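Local coordinates for protein ferritin (Pseudo-nitzschia multiseries, PDB 3E6S) that probably oxidises ferrous iron with oxygen and keeps the ferric product as a soluble, harmless mineral store, at residues Val22-Ser27 / Tyr41-Ser46. Residues are numbered along the deposited sequence; the frame is centred on the assembly and turned at random. Where two conformers were deposited one is given.
Sequences VYLSAS and YMLAES. With FE (Fe (III) ion), chain G; FE (Fe (III) ion), chain H.
The carboxylate of Glu-45, next to the Tyr-23 ring, bridges two ferric ions. Glu-45 OE1 binds the iron of chain G at 2.3 Å. Glu-45 OE2 binds the iron of chain H at 2.0 Å, and each ion also binds two waters. Glu-49, Glu-95 and Glu-131 share the first iron with Glu-45. This is consistent with one iron of the ferroxidase centre, with Glu-45 linking it to an additional iron beside that centre. The glutamate chain bends at chi2 (-68°), which brings the carboxylate past the hydroxyl end of the ring to the irons. Glu-45 CB sits over the centre of the Tyr-23 ring, 3.3 Å from the centroid, in a CH-pi contact. The carboxylate is turned steeply, 69°, to the ring and does not stack on it. Tyr-23 OH makes its hydrogen bond to Glu-95, another iron ligand, so the tyrosine is a second-shell residue. Replacing Tyr-23 by an alanine would probably leave Glu-95 without this hydrogen bond and open a gap over Glu-45 CB. Met-42 meets the same ring from its edge. Met-42 SD lies in the ring plane, 3.6 Å from Tyr-23 CD2, a Met-aromatic contact. Met-42 CG then rests on Ala-26 CB at 3.7 Å. Leu-24 and Leu-43 run alongside each other, Leu-24 CD1 3.8 Å from Leu-43 CD1, and both also pack on Leu-54 of a second subunit. The segments belong to helices 3-32 and 36-62, which run antiparallel here at 162° with axes 7.8 Å apart, as neighbours in the ferritin four-helix bundle. Helix 84-111 covers Met-42 and Ala-26 through Ile-91, Trp-88 and Val-87, while Ile-135 of helix 115-145 touches Tyr-23.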
loop_
_atom_site.group_PDB
_atom_site.type_symbol
_atom_site.label_atom_id
_atom_site.label_comp_id
_atom_site.label_asym_id
_atom_site.label_seq_id
_atom_site.Cartn_x
_atom_site.Cartn_y
_atom_site.Cartn_z
ATOM N N VAL A 22 -49.810 -6.752 -14.906
ATOM C CA VAL A 22 -50.674 -6.289 -13.805
ATOM C C VAL A 22 -49.822 -5.458 -12.815
ATOM O O VAL A 22 -50.242 -4.393 -12.384
ATOM C CB VAL A 22 -51.384 -7.448 -13.075
ATOM C CG1 VAL A 22 -52.143 -6.954 -11.850
ATOM C CG2 VAL A 22 -52.344 -8.172 -14.056
ATOM N N TYR A 23 -48.618 -5.925 -12.501
ATOM C CA TYR A 23 -47.711 -5.142 -11.649
ATOM C C TYR A 23 -47.390 -3.795 -12.296
ATOM O O TYR A 23 -47.342 -2.765 -11.620
ATOM C CB TYR A 23 -46.434 -5.920 -11.391
ATOM C CG TYR A 23 -46.537 -6.839 -10.193
ATOM C CD1 TYR A 23 -46.439 -8.218 -10.325
ATOM C CD2 TYR A 23 -46.674 -6.297 -8.908
ATOM C CE1 TYR A 23 -46.494 -9.068 -9.175
ATOM C CE2 TYR A 23 -46.719 -7.097 -7.777
ATOM C CZ TYR A 23 -46.622 -8.468 -7.908
ATOM O OH TYR A 23 -46.692 -9.209 -6.754
ATOM N N LEU A 24 -47.183 -3.800 -13.603
ATOM C CA LEU A 24 -46.953 -2.500 -14.293
ATOM C C LEU A 24 -48.176 -1.558 -14.167
ATOM O O LEU A 24 -48.016 -0.377 -13.895
ATOM C CB LEU A 24 -46.588 -2.684 -15.754
ATOM C CG LEU A 24 -46.296 -1.338 -16.507
ATOM C CD1 LEU A 24 -45.099 -0.578 -15.894
ATOM C CD2 LEU A 24 -46.020 -1.630 -18.007
ATOM N N SER A 25 -49.383 -2.100 -14.343
ATOM C CA SER A 25 -50.628 -1.314 -14.208
ATOM C C SER A 25 -50.815 -0.774 -12.779
ATOM O O SER A 25 -51.341 0.337 -12.579
ATOM C CB SER A 25 -51.847 -2.142 -14.655
ATOM O OG SER A 25 -52.269 -3.076 -13.665
ATOM N N ALA A 26 -50.362 -1.556 -11.791
ATOM C CA ALA A 26 -50.354 -1.101 -10.382
ATOM C C ALA A 26 -49.350 0.050 -10.195
ATOM O O ALA A 26 -49.631 1.006 -9.499
ATOM C CB ALA A 26 -50.047 -2.267 -9.408
ATOM N N SER A 27 -48.181 -0.068 -10.818
ATOM C CA SER A 27 -47.139 0.957 -10.724
ATOM C C SER A 27 -47.651 2.285 -11.281
ATOM O O SER A 27 -47.416 3.365 -10.703
ATOM C CB SER A 27 -45.875 0.482 -11.474
ATOM O OG SER A 27 -44.755 1.314 -11.218
ATOM N N TYR A 41 -42.011 -0.331 -5.913
ATOM C CA TYR A 41 -42.135 -1.718 -5.511
ATOM C C TYR A 41 -42.844 -2.513 -6.609
ATOM O O TYR A 41 -42.466 -3.652 -6.921
ATOM C CB TYR A 41 -42.983 -1.832 -4.241
ATOM C CG TYR A 41 -43.013 -3.221 -3.657
ATOM C CD1 TYR A 41 -42.189 -3.530 -2.599
ATOM C CD2 TYR A 41 -43.911 -4.195 -4.102
ATOM C CE1 TYR A 41 -42.199 -4.766 -2.022
ATOM C CE2 TYR A 41 -43.927 -5.466 -3.525
ATOM C CZ TYR A 41 -43.052 -5.729 -2.480
ATOM O OH TYR A 41 -42.990 -6.939 -1.835
ATOM N N MET A 42 -43.891 -1.932 -7.163
ATOM C CA MET A 42 -44.680 -2.644 -8.191
ATOM C C MET A 42 -43.843 -2.791 -9.480
ATOM O O MET A 42 -43.947 -3.778 -10.212
ATOM C CB MET A 42 -45.993 -1.886 -8.474
ATOM C CG MET A 42 -47.006 -1.864 -7.302
ATOM S SD MET A 42 -47.429 -3.547 -6.766
ATOM C CE MET A 42 -48.402 -3.380 -5.275
ATOM N N LEU A 43 -43.025 -1.789 -9.770
ATOM C CA LEU A 43 -42.159 -1.845 -10.946
ATOM C C LEU A 43 -41.085 -2.920 -10.798
ATOM O O LEU A 43 -40.772 -3.637 -11.769
ATOM C CB LEU A 43 -41.570 -0.438 -11.229
ATOM C CG LEU A 43 -41.010 -0.154 -12.608
ATOM C CD1 LEU A 43 -42.096 -0.248 -13.662
ATOM C CD2 LEU A 43 -40.351 1.270 -12.653
ATOM N N ALA A 44 -40.482 -3.017 -9.610
ATOM C CA ALA A 44 -39.528 -4.083 -9.296
ATOM C C ALA A 44 -40.163 -5.471 -9.498
ATOM O O ALA A 44 -39.560 -6.364 -10.115
ATOM C CB ALA A 44 -39.019 -3.936 -7.833
ATOM N N GLU A 45 -41.377 -5.674 -8.984
ATOM C CA GLU A 45 -42.063 -6.976 -9.183
ATOM C C GLU A 45 -42.420 -7.241 -10.633
ATOM O O GLU A 45 -42.421 -8.395 -11.063
ATOM C CB GLU A 45 -43.374 -7.016 -8.411
ATOM C CG GLU A 45 -43.219 -7.428 -6.977
ATOM C CD GLU A 45 -42.812 -8.868 -6.897
ATOM O OE1 GLU A 45 -43.575 -9.764 -7.377
ATOM O OE2 GLU A 45 -41.689 -9.088 -6.404
ATOM N N SER A 46 -42.771 -6.196 -11.387
ATOM C CA SER A 46 -43.047 -6.359 -12.824
ATOM C C SER A 46 -41.810 -6.923 -13.542
ATOM O O SER A 46 -41.919 -7.848 -14.369
ATOM C CB SER A 46 -43.477 -5.014 -13.447
ATOM O OG SER A 46 -43.681 -5.153 -14.850
HETATM FE FE FE G . -43.988 -11.989 -7.571
HETATM FE FE FE H . -40.911 -10.855 -5.965
HETATM O O HOH W 1 -41.922 -12.178 -7.966
HETATM O O HOH W 2 -44.133 -14.086 -7.979
HETATM O O HOH W 3 -39.221 -9.618 -4.952
HETATM O O HOH W 4 -39.594 -12.795 -5.524
#